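Blue-light receptor of the BLUF-family (Rhodobacter sphaeroides, PDB 2BYC) probably works as a blue-light photoreceptor, a small BLUF-family flavoprotein seen here in its dark state with flavin mononucleotide bound between two helices. Local coordinates at residues A[25-30]-A[93-98]; A[32-37]-A[62-67]; A[38-43]-A[53-58]. All coordinates share one frame; numbering follows the deposited sequence.

Contact 1 (A[25-30]-A[93-98]); sequences QIMRAS and WSMRIV. With FMN (flavin mononucleotide), chain C.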
loop_
_atom_site.group_PDB
_atom_site.type_symbol
_atom_site.label_atom_id
_atom_site.label_comp_id
_atom_site.label_asym_id
_atom_site.label_seq_id
_atom_site.Cartn_x
_atom_site.Cartn_y
_atom_site.Cartn_z
ATOM N N GLN A 25 8.393 -9.108 9.206
ATOM C CA GLN A 25 9.393 -9.355 8.156
ATOM C C GLN A 25 9.069 -8.548 6.900
ATOM O O GLN A 25 9.947 -8.079 6.214
ATOM C CB GLN A 25 9.413 -10.834 7.760
ATOM C CG GLN A 25 9.801 -11.843 8.873
ATOM C CD GLN A 25 9.561 -13.395 8.536
ATOM O OE1 GLN A 25 10.403 -14.045 7.854
ATOM N NE2 GLN A 25 8.483 -13.986 9.092
ATOM N N ILE A 26 7.789 -8.399 6.570
ATOM C CA ILE A 26 7.432 -7.613 5.413
ATOM C C ILE A 26 7.820 -6.195 5.642
ATOM O O ILE A 26 8.242 -5.546 4.720
ATOM C CB ILE A 26 5.954 -7.698 5.086
ATOM C CG1 ILE A 26 5.641 -9.124 4.591
ATOM C CG2 ILE A 26 5.617 -6.587 4.133
ATOM C CD1 ILE A 26 4.205 -9.443 4.425
ATOM N N MET A 27 7.621 -5.645 6.841
ATOM C CA MET A 27 7.942 -4.192 7.013
ATOM C C MET A 27 9.390 -3.963 7.057
ATOM O O MET A 27 9.865 -2.889 6.657
ATOM C CB MET A 27 7.283 -3.605 8.265
ATOM C CG MET A 27 5.755 -3.618 8.234
ATOM S SD MET A 27 5.045 -2.845 6.808
ATOM C CE MET A 27 5.456 -1.185 7.173
ATOM N N ARG A 28 10.106 -4.931 7.607
ATOM C CA ARG A 28 11.534 -4.815 7.731
ATOM C C ARG A 28 12.133 -4.801 6.321
ATOM O O ARG A 28 12.875 -3.890 5.972
ATOM C CB ARG A 28 12.056 -5.992 8.492
ATOM C CG ARG A 28 13.542 -5.997 8.698
ATOM C CD ARG A 28 13.864 -7.267 9.460
ATOM N NE ARG A 28 15.222 -7.169 9.957
ATOM C CZ ARG A 28 15.704 -7.848 11.000
ATOM N NH1 ARG A 28 14.931 -8.713 11.682
ATOM N NH2 ARG A 28 16.976 -7.654 11.359
ATOM N N ALA A 29 11.763 -5.801 5.524
ATOM C CA ALA A 29 12.148 -5.911 4.129
ATOM C C ALA A 29 11.862 -4.695 3.305
ATOM O O ALA A 29 12.711 -4.259 2.573
ATOM C CB ALA A 29 11.471 -7.118 3.486
ATOM N N SER A 30 10.649 -4.150 3.442
ATOM C CA SER A 30 10.156 -3.123 2.592
ATOM C C SER A 30 10.770 -1.776 2.952
ATOM O O SER A 30 11.069 -0.972 2.085
ATOM C CB SER A 30 8.652 -3.045 2.730
ATOM O OG SER A 30 8.413 -2.519 3.980
ATOM N N TRP A 93 6.754 8.200 3.774
ATOM C CA TRP A 93 6.725 6.781 4.201
ATOM C C TRP A 93 7.117 5.862 3.091
ATOM O O TRP A 93 6.445 5.761 2.064
ATOM C CB TRP A 93 5.360 6.347 4.713
ATOM C CG TRP A 93 4.756 7.273 5.691
ATOM C CD1 TRP A 93 4.011 8.389 5.421
ATOM C CD2 TRP A 93 4.862 7.185 7.112
ATOM N NE1 TRP A 93 3.650 8.993 6.598
ATOM C CE2 TRP A 93 4.144 8.260 7.648
ATOM C CE3 TRP A 93 5.479 6.281 7.983
ATOM C CZ2 TRP A 93 3.984 8.445 9.007
ATOM C CZ3 TRP A 93 5.340 6.487 9.377
ATOM C CH2 TRP A 93 4.602 7.564 9.854
ATOM N N SER A 94 8.211 5.185 3.364
ATOM C CA SER A 94 8.723 4.067 2.630
ATOM C C SER A 94 7.669 2.949 2.491
ATOM O O SER A 94 7.478 2.460 1.414
ATOM C CB SER A 94 9.967 3.570 3.376
ATOM O OG SER A 94 10.690 2.649 2.599
ATOM N N MET A 95 7.011 2.597 3.600
ATOM C CA MET A 95 5.798 1.744 3.626
ATOM C C MET A 95 5.259 2.062 5.015
ATOM O O MET A 95 5.965 1.982 5.963
ATOM C CB MET A 95 6.155 0.263 3.396
ATOM C CG MET A 95 5.002 -0.688 2.983
ATOM S SD MET A 95 3.781 0.240 2.098
ATOM C CE MET A 95 4.640 0.677 0.557
ATOM N N ARG A 96 4.051 2.562 5.116
ATOM C CA ARG A 96 3.459 2.705 6.447
ATOM C C ARG A 96 2.424 1.568 6.510
ATOM O O ARG A 96 1.717 1.351 5.519
ATOM C CB ARG A 96 2.772 4.040 6.635
ATOM C CG ARG A 96 2.478 4.264 8.143
ATOM C CD ARG A 96 1.728 5.500 8.298
ATOM N NE ARG A 96 1.328 5.818 9.670
ATOM C CZ ARG A 96 0.504 5.108 10.453
ATOM N NH1 ARG A 96 0.021 3.929 10.064
ATOM N NH2 ARG A 96 0.187 5.574 11.671
ATOM N N ILE A 97 2.380 0.783 7.568
ATOM C CA ILE A 97 1.337 -0.263 7.611
ATOM C C ILE A 97 0.194 0.414 8.336
ATOM O O ILE A 97 0.416 1.203 9.291
ATOM C CB ILE A 97 1.755 -1.529 8.316
ATOM C CG1 ILE A 97 0.595 -2.509 8.232
ATOM C CG2 ILE A 97 2.220 -1.283 9.718
ATOM C CD1 ILE A 97 0.884 -3.885 8.645
ATOM N N VAL A 98 -1.010 0.135 7.850
ATOM C CA VAL A 98 -2.220 0.623 8.451
ATOM C C VAL A 98 -3.051 -0.639 8.802
ATOM O O VAL A 98 -3.649 -1.248 7.935
ATOM C CB VAL A 98 -3.023 1.547 7.526
ATOM C CG1 VAL A 98 -4.245 1.971 8.249
ATOM C CG2 VAL A 98 -2.234 2.819 7.191
HETATM N N1 FMN C . 8.715 -5.819 -0.067
HETATM C C2 FMN C . 9.230 -4.568 -0.324
HETATM O O2 FMN C . 10.465 -4.421 -0.482
HETATM N N3 FMN C . 8.428 -3.478 -0.403
HETATM C C4 FMN C . 7.109 -3.669 -0.189
HETATM O O4 FMN C . 6.381 -2.737 -0.316
HETATM C C4A FMN C . 6.563 -4.929 0.075
HETATM N N5 FMN C . 5.202 -5.073 0.283
HETATM C C5A FMN C . 4.631 -6.340 0.468
HETATM C C6 FMN C . 3.273 -6.495 0.635
HETATM C C7 FMN C . 2.677 -7.739 0.890
HETATM C C7M FMN C . 1.150 -7.893 0.916
HETATM C C8 FMN C . 3.494 -8.848 0.940
HETATM C C8M FMN C . 2.935 -10.247 1.140
HETATM C C9 FMN C . 4.869 -8.712 0.759
HETATM C C9A FMN C . 5.445 -7.427 0.517
HETATM N N10 FMN C . 6.839 -7.266 0.349
HETATM C C10 FMN C . 7.374 -6.006 0.108
HETATM C "C1'" FMN C . 7.808 -8.341 0.709
HETATM C "C2'" FMN C . 8.448 -8.657 -0.622
HETATM O "O2'" FMN C . 7.546 -9.583 -1.157
HETATM C "C3'" FMN C . 9.881 -9.214 -0.569
HETATM O "O3'" FMN C . 9.831 -10.523 -0.096
HETATM C "C4'" FMN C . 10.890 -8.447 0.271
HETATM O "O4'" FMN C . 11.253 -7.164 -0.282
HETATM C "C5'" FMN C . 12.183 -9.262 0.360
HETATM O "O5'" FMN C . 12.413 -9.982 1.572
HETATM P P FMN C . 13.927 -10.494 1.710
HETATM O O1P FMN C . 14.183 -11.138 3.081
HETATM O O2P FMN C . 14.071 -11.525 0.597
HETATM O O3P FMN C . 14.711 -9.227 1.469
#
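Ser30 OG sits among two carbonyl oxygens of its own helix and the aliphatic flank of Met95 across the contact. Ile26 O and Met27 O each lie 3.1 Å from Ser30 OG, so its single proton has two possible acceptors, while Met95 CB packs 3.6 Å from the same oxygen. With OG set between the backbone N and the carbonyl carbon (chi1 71°), Ser30 turns its hydroxyl to Met95 and leaves CB over a face of the flavin, only 3.2 Å from FMN N3. One turn back, Ile26 covers the same face, its CG2 near the middle ring and its CD1 above the dimethylbenzene end at 3.6 Å from FMN C8.

Met27 supplies the largest share of the contact. Its chain folds back at chi2 (-54°) and chi3 (-70°), bringing the methyl CE up to the backbone just before strand 96-98, 3.4 Å from Met95 O. The sulfur meets a branch point rather than a methyl: Met27 SD lies 3.9 Å from Ile97 CB. Met95 itself bends so that its end leaves the helix and places CE 3.9 Å from FMN O4, touching Gln52 and Asn34 on the way. Ser94 OG is held by Arg31 O, which ties the loop to the helix by a polar link. A helix laid along one flavin face, with the Met95 loop at the pyrimidine rim, is characteristic of the BLUF photoreceptor pocket.

Contact 2 (A[32-37]-A[62-67]); sequences VRNLRL and DELFRL. With FMN (flavin mononucleotide), chain C.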
loop_
_atom_site.group_PDB
_atom_site.type_symbol
_atom_site.label_atom_id
_atom_site.label_comp_id
_atom_site.label_asym_id
_atom_site.label_seq_id
_atom_site.Cartn_x
_atom_site.Cartn_y
_atom_site.Cartn_z
ATOM N N VAL A 32 13.770 -1.176 3.845
ATOM C CA VAL A 32 15.063 -1.000 3.216
ATOM C C VAL A 32 15.011 -0.947 1.652
ATOM O O VAL A 32 15.580 0.010 0.990
ATOM C CB VAL A 32 16.040 -1.990 3.777
ATOM C CG1 VAL A 32 17.424 -1.862 3.055
ATOM C CG2 VAL A 32 16.175 -1.740 5.317
ATOM N N ARG A 33 14.300 -1.907 1.061
ATOM C CA ARG A 33 14.052 -1.949 -0.387
ATOM C C ARG A 33 13.384 -0.693 -0.899
ATOM O O ARG A 33 13.873 -0.019 -1.830
ATOM C CB ARG A 33 13.148 -3.155 -0.690
ATOM C CG ARG A 33 12.834 -3.457 -2.139
ATOM C CD ARG A 33 13.920 -4.330 -2.719
ATOM N NE ARG A 33 13.658 -5.780 -2.757
ATOM C CZ ARG A 33 13.659 -6.622 -1.742
ATOM N NH1 ARG A 33 13.827 -6.222 -0.512
ATOM N NH2 ARG A 33 13.435 -7.888 -1.967
ATOM N N ASN A 34 12.265 -0.311 -0.297
ATOM C CA ASN A 34 11.589 0.888 -0.828
ATOM C C ASN A 34 12.471 2.145 -0.785
ATOM O O ASN A 34 12.491 2.986 -1.697
ATOM C CB ASN A 34 10.250 1.138 -0.110
ATOM C CG ASN A 34 9.265 0.070 -0.390
ATOM O OD1 ASN A 34 9.549 -0.869 -1.098
ATOM N ND2 ASN A 34 8.096 0.189 0.163
ATOM N N LEU A 35 13.194 2.296 0.305
ATOM C CA LEU A 35 14.079 3.434 0.456
ATOM C C LEU A 35 15.101 3.512 -0.727
ATOM O O LEU A 35 15.332 4.610 -1.334
ATOM C CB LEU A 35 14.785 3.319 1.813
ATOM C CG LEU A 35 14.975 4.598 2.622
ATOM C CD1 LEU A 35 16.306 5.106 2.233
ATOM C CD2 LEU A 35 13.853 5.656 2.452
ATOM N N ARG A 36 15.657 2.365 -1.081
ATOM C CA ARG A 36 16.659 2.285 -2.114
ATOM C C ARG A 36 15.976 2.557 -3.430
ATOM O O ARG A 36 16.488 3.301 -4.275
ATOM C CB ARG A 36 17.247 0.883 -2.118
ATOM C CG ARG A 36 18.211 0.644 -3.232
ATOM C CD ARG A 36 19.090 -0.512 -2.933
ATOM N NE ARG A 36 18.379 -1.766 -3.119
ATOM C CZ ARG A 36 17.951 -2.536 -2.120
ATOM N NH1 ARG A 36 18.152 -2.160 -0.861
ATOM N NH2 ARG A 36 17.328 -3.674 -2.406
ATOM N N LEU A 37 14.820 1.950 -3.626
ATOM C CA LEU A 37 14.181 2.049 -4.939
ATOM C C LEU A 37 13.532 3.399 -5.200
ATOM O O LEU A 37 13.173 3.734 -6.317
ATOM C CB LEU A 37 13.044 1.043 -5.019
ATOM C CG LEU A 37 13.422 -0.397 -5.229
ATOM C CD1 LEU A 37 12.118 -1.233 -5.429
ATOM C CD2 LEU A 37 14.314 -0.468 -6.425
ATOM N N ASP A 62 7.048 -1.167 -11.264
ATOM C CA ASP A 62 7.031 -2.430 -12.045
ATOM C C ASP A 62 7.863 -3.551 -11.399
ATOM O O ASP A 62 7.380 -4.673 -11.224
ATOM C CB ASP A 62 7.502 -2.199 -13.497
ATOM C CG ASP A 62 7.611 -3.477 -14.272
ATOM O OD1 ASP A 62 6.554 -4.053 -14.646
ATOM O OD2 ASP A 62 8.782 -3.912 -14.532
ATOM N N GLU A 63 9.106 -3.224 -11.038
ATOM C CA GLU A 63 10.020 -4.136 -10.415
ATOM C C GLU A 63 9.523 -4.697 -9.086
ATOM O O GLU A 63 9.513 -5.916 -8.846
ATOM C CB GLU A 63 11.315 -3.398 -10.190
ATOM C CG GLU A 63 12.365 -4.265 -9.633
ATOM C CD GLU A 63 13.717 -3.571 -9.396
ATOM O OE1 GLU A 63 13.755 -2.517 -8.683
ATOM O OE2 GLU A 63 14.748 -4.124 -9.894
ATOM N N LEU A 64 9.022 -3.785 -8.259
ATOM C CA LEU A 64 8.579 -4.098 -6.954
ATOM C C LEU A 64 7.360 -4.952 -7.059
ATOM O O LEU A 64 7.248 -5.952 -6.372
ATOM C CB LEU A 64 8.324 -2.817 -6.150
ATOM C CG LEU A 64 8.045 -3.142 -4.670
ATOM C CD1 LEU A 64 9.135 -4.039 -3.882
ATOM C CD2 LEU A 64 7.656 -1.926 -3.860
ATOM N N PHE A 65 6.421 -4.555 -7.899
ATOM C CA PHE A 65 5.180 -5.280 -7.952
ATOM C C PHE A 65 5.493 -6.686 -8.376
ATOM O O PHE A 65 4.830 -7.607 -7.934
ATOM C CB PHE A 65 4.229 -4.575 -8.943
ATOM C CG PHE A 65 2.868 -5.216 -9.047
ATOM C CD1 PHE A 65 2.078 -5.369 -7.917
ATOM C CD2 PHE A 65 2.364 -5.609 -10.267
ATOM C CE1 PHE A 65 0.803 -5.913 -8.012
ATOM C CE2 PHE A 65 1.093 -6.160 -10.364
ATOM C CZ PHE A 65 0.314 -6.316 -9.231
ATOM N N ARG A 66 6.534 -6.845 -9.211
ATOM C CA ARG A 66 6.919 -8.149 -9.705
ATOM C C ARG A 66 7.306 -9.004 -8.556
ATOM O O ARG A 66 6.876 -10.129 -8.520
ATOM C CB ARG A 66 8.105 -8.126 -10.673
ATOM C CG ARG A 66 7.746 -7.447 -11.932
ATOM C CD ARG A 66 7.321 -8.390 -13.073
ATOM N NE ARG A 66 7.087 -7.592 -14.277
ATOM C CZ ARG A 66 8.043 -6.902 -14.893
ATOM N NH1 ARG A 66 9.292 -6.929 -14.424
ATOM N NH2 ARG A 66 7.742 -6.171 -15.957
ATOM N N LEU A 67 8.130 -8.474 -7.656
ATOM C CA LEU A 67 8.611 -9.190 -6.465
ATOM C C LEU A 67 7.496 -9.512 -5.507
ATOM O O LEU A 67 7.349 -10.634 -5.044
ATOM C CB LEU A 67 9.615 -8.312 -5.754
ATOM C CG LEU A 67 10.999 -8.666 -6.246
ATOM C CD1 LEU A 67 12.014 -7.552 -5.913
ATOM C CD2 LEU A 67 11.385 -10.104 -5.676
HETATM N N1 FMN C . 8.715 -5.819 -0.067
HETATM C C2 FMN C . 9.230 -4.568 -0.324
HETATM O O2 FMN C . 10.465 -4.421 -0.482
HETATM N N3 FMN C . 8.428 -3.478 -0.403
HETATM C C4 FMN C . 7.109 -3.669 -0.189
HETATM O O4 FMN C . 6.381 -2.737 -0.316
HETATM C C4A FMN C . 6.563 -4.929 0.075
HETATM N N5 FMN C . 5.202 -5.073 0.283
HETATM C C5A FMN C . 4.631 -6.340 0.468
HETATM C C6 FMN C . 3.273 -6.495 0.635
HETATM C C7 FMN C . 2.677 -7.739 0.890
HETATM C C7M FMN C . 1.150 -7.893 0.916
HETATM C C8 FMN C . 3.494 -8.848 0.940
HETATM C C8M FMN C . 2.935 -10.247 1.140
HETATM C C9 FMN C . 4.869 -8.712 0.759
HETATM C C9A FMN C . 5.445 -7.427 0.517
HETATM N N10 FMN C . 6.839 -7.266 0.349
HETATM C C10 FMN C . 7.374 -6.006 0.108
HETATM C "C1'" FMN C . 7.808 -8.341 0.709
HETATM C "C2'" FMN C . 8.448 -8.657 -0.622
HETATM O "O2'" FMN C . 7.546 -9.583 -1.157
HETATM C "C3'" FMN C . 9.881 -9.214 -0.569
HETATM O "O3'" FMN C . 9.831 -10.523 -0.096
HETATM C "C4'" FMN C . 10.890 -8.447 0.271
HETATM O "O4'" FMN C . 11.253 -7.164 -0.282
HETATM C "C5'" FMN C . 12.183 -9.262 0.360
HETATM O "O5'" FMN C . 12.413 -9.982 1.572
HETATM P P FMN C . 13.927 -10.494 1.710
HETATM O O1P FMN C . 14.183 -11.138 3.081
HETATM O O2P FMN C . 14.071 -11.525 0.597
HETATM O O3P FMN C . 14.711 -9.227 1.469
#
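The helical segments 32-37 and 62-67 run nearly antiparallel at 161°, their axes 11.7 Å apart, and the pyrimidine end of the flavin lies between them, touched by Asn34 and Leu64. They belong to the two helices that flank the flavin in the ferredoxin-like BLUF fold, and the contact shows how one ligand can be read by polar groups and covered by apolar ones at the same time.

Asn34 does the reading. FMN N3 donates to Asn34 OD1 at 2.9 Å along an almost straight line (177°), whereas the bond from Asn34 ND2 to FMN O4 is weak at 3.4 Å, and ND2 has its stronger partner in Ser94 O. The Leu64 side chain crosses that of Asn34 at about a right angle. One methyl, CD2, packs 3.5 Å from Asn34 OD1, and the other, CD1, lies over the ring face 3.6 Å from FMN N3.

In Arg33, CG lies opposite the backbone N (chi1 -176°); the chain then bends at chi2 and chi3, passing Leu64 CD1 with its CG and bringing the guanidinium to the ribityl chain, though its exact place there is doubtful. Leu67 CD1 meets the guanidinium edge, 4.0 Å from Arg33 NE. With an alanine here, Leu64 CD1 and Leu67 CD1 would probably lose the arm and guanidinium edge they pack on, and the ribityl side a nearby positive charge. At the far end the Leu37 side chain meets that of Leu64 at a slant, its CD1 4.2 Å from Leu64 CB.

Contact 3 (A[38-43]-A[53-58]); sequences GITGIL and TIEGPR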
loop_
_atom_site.group_PDB
_atom_site.type_symbol
_atom_site.label_atom_id
_atom_site.label_comp_id
_atom_site.label_asym_id
_atom_site.label_seq_id
_atom_site.Cartn_x
_atom_site.Cartn_y
_atom_site.Cartn_z
ATOM N N GLY A 38 13.337 4.151 -4.158
ATOM C CA GLY A 38 12.585 5.384 -4.290
ATOM C C GLY A 38 11.085 5.054 -4.241
ATOM O O GLY A 38 10.267 5.803 -4.727
ATOM N N ILE A 39 10.709 3.955 -3.624
ATOM C CA ILE A 39 9.262 3.744 -3.405
ATOM C C ILE A 39 8.731 4.288 -2.087
ATOM O O ILE A 39 9.426 4.278 -1.113
ATOM C CB ILE A 39 8.937 2.218 -3.476
ATOM C CG1 ILE A 39 9.438 1.680 -4.806
ATOM C CG2 ILE A 39 7.488 1.968 -3.307
ATOM C CD1 ILE A 39 8.618 2.208 -5.935
ATOM N N THR A 40 7.495 4.788 -2.064
ATOM C CA THR A 40 6.824 5.192 -0.849
ATOM C C THR A 40 5.414 4.705 -0.944
ATOM O O THR A 40 4.969 4.385 -2.015
ATOM C CB THR A 40 6.823 6.757 -0.698
ATOM O OG1 THR A 40 6.254 7.384 -1.875
ATOM C CG2 THR A 40 8.192 7.234 -0.392
ATOM N N GLY A 41 4.720 4.570 0.180
ATOM C CA GLY A 41 3.353 4.106 0.075
ATOM C C GLY A 41 2.827 3.555 1.396
ATOM O O GLY A 41 3.476 3.742 2.476
ATOM N N ILE A 42 1.709 2.864 1.306
ATOM C CA ILE A 42 0.997 2.429 2.482
ATOM C C ILE A 42 0.484 0.992 2.218
ATOM O O ILE A 42 0.159 0.644 1.103
ATOM C CB ILE A 42 -0.199 3.413 2.867
ATOM C CG1 ILE A 42 -1.060 3.740 1.618
ATOM C CG2 ILE A 42 0.272 4.716 3.423
ATOM C CD1 ILE A 42 -2.579 4.018 1.861
ATOM N N LEU A 43 0.418 0.198 3.275
ATOM C CA LEU A 43 -0.143 -1.115 3.221
ATOM C C LEU A 43 -1.259 -1.233 4.204
ATOM O O LEU A 43 -1.097 -0.959 5.406
ATOM C CB LEU A 43 0.931 -2.032 3.626
ATOM C CG LEU A 43 0.727 -3.548 3.755
ATOM C CD1 LEU A 43 0.245 -4.140 2.454
ATOM C CD2 LEU A 43 1.981 -4.218 4.296
ATOM N N THR A 53 -0.619 0.471 -1.732
ATOM C CA THR A 53 -0.358 1.543 -2.682
ATOM C C THR A 53 1.121 1.814 -2.654
ATOM O O THR A 53 1.649 2.059 -1.564
ATOM C CB THR A 53 -1.014 2.796 -2.210
ATOM O OG1 THR A 53 -2.436 2.630 -2.320
ATOM C CG2 THR A 53 -0.572 3.991 -3.091
ATOM N N ILE A 54 1.788 1.748 -3.802
ATOM C CA ILE A 54 3.229 2.102 -3.846
ATOM C C ILE A 54 3.370 3.116 -4.893
ATOM O O ILE A 54 2.641 3.071 -5.907
ATOM C CB ILE A 54 4.103 0.889 -4.293
ATOM C CG1 ILE A 54 3.536 0.319 -5.595
ATOM C CG2 ILE A 54 4.225 -0.153 -3.161
ATOM C CD1 ILE A 54 4.229 -0.871 -6.136
ATOM N N GLU A 55 4.246 4.080 -4.664
ATOM C CA GLU A 55 4.345 5.182 -5.643
ATOM C C GLU A 55 5.825 5.452 -5.794
ATOM O O GLU A 55 6.589 5.276 -4.887
ATOM C CB GLU A 55 3.637 6.414 -5.191
ATOM C CG GLU A 55 4.004 6.822 -3.819
ATOM C CD GLU A 55 3.057 7.855 -3.265
ATOM O OE1 GLU A 55 2.004 8.062 -3.866
ATOM O OE2 GLU A 55 3.385 8.460 -2.232
ATOM N N GLY A 56 6.226 5.775 -6.986
ATOM C CA GLY A 56 7.634 5.976 -7.275
ATOM C C GLY A 56 7.836 5.931 -8.772
ATOM O O GLY A 56 6.897 5.949 -9.486
ATOM N N PRO A 57 9.084 5.896 -9.249
ATOM C CA PRO A 57 9.401 5.757 -10.698
ATOM C C PRO A 57 8.645 4.555 -11.373
ATOM O O PRO A 57 8.664 3.400 -10.861
ATOM C CB PRO A 57 10.914 5.505 -10.729
ATOM C CG PRO A 57 11.477 5.915 -9.298
ATOM C CD PRO A 57 10.262 6.100 -8.354
ATOM N N ARG A 58 8.098 4.760 -12.570
ATOM C CA ARG A 58 7.303 3.674 -13.214
ATOM C C ARG A 58 8.068 2.335 -13.180
ATOM O O ARG A 58 7.482 1.250 -12.873
ATOM C CB ARG A 58 6.927 4.025 -14.667
ATOM C CG ARG A 58 6.240 2.853 -15.381
ATOM C CD ARG A 58 4.878 3.311 -16.062
ATOM N NE ARG A 58 5.220 4.514 -16.697
ATOM C CZ ARG A 58 4.511 5.595 -16.913
ATOM N NH1 ARG A 58 3.220 5.726 -16.649
ATOM N NH2 ARG A 58 5.196 6.585 -17.434
#
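Thr40 and Glu55 cross obliquely on one face of an antiparallel beta hairpin, a central element of the ferredoxin-like sheet of the BLUF fold. Glu55 CG stands between its backbone N and carbonyl carbon (chi1 50°), and the chain beyond runs straight, which carries the carboxylate across to the threonine hydroxyl. Thr40 OG1 donates to the anti lone pair of Glu55 OE2 at 3.1 Å. The same carboxylate accepts from the backbone N of Phe90 and, through OE1, of Arg89; these three donors would probably stabilise the buried negative charge. Arg88 in turn donates to Thr40 OG1.

Further along this face Ile42 and Thr53 lie side by side and point the same way, Ile42 CG1 3.9 Å from Thr53 CB, under side chains of helix 120-131. Thr53 OG1 turns to Thr9 on the neighbouring strand. Both pairs are hydrogen-bonded pairs: Thr53 N donates to Ile42 O at 2.9 Å and 169°, and Glu55 N to Thr40 O at 2.8 Å.

The reverse face carries Ile54, which Ile39 meets obliquely, CG2 3.7 Å from Ile54 CB; Leu64 covers both. Gly41 stands opposite Ile54 in a non-hydrogen-bonded pair, and any CB on it would run into Thr53 O. With no side chain in the way, Gly41 CA comes within 3.1 Å of Thr53 O, a CA-H...O contact.

Contacts 1 and 2 meet the flavin directly, while contact 3 belongs to the sheet beside it, the Ile54 side chain reaching to about 4 Å from the flavin at the nearest atoms. Ser30 and Ile26 of contact 1 lie on one flavin face and Leu64 of contact 2 on the other. The centres of contacts 1 and 2 are about 11 Å apart, joined where Asn34 ND2 meets Ser94 O at 2.7 Å. Contacts 2 and 3, about 8 Å apart between centres, share an apolar seam: Leu64 CD2 is 3.9 Å from Ile39 CG2. Strand 96-98 pairs with strand 40-45, Val98 N lying 2.7 Å from Leu43 O, which couples contact 1 to contact 3.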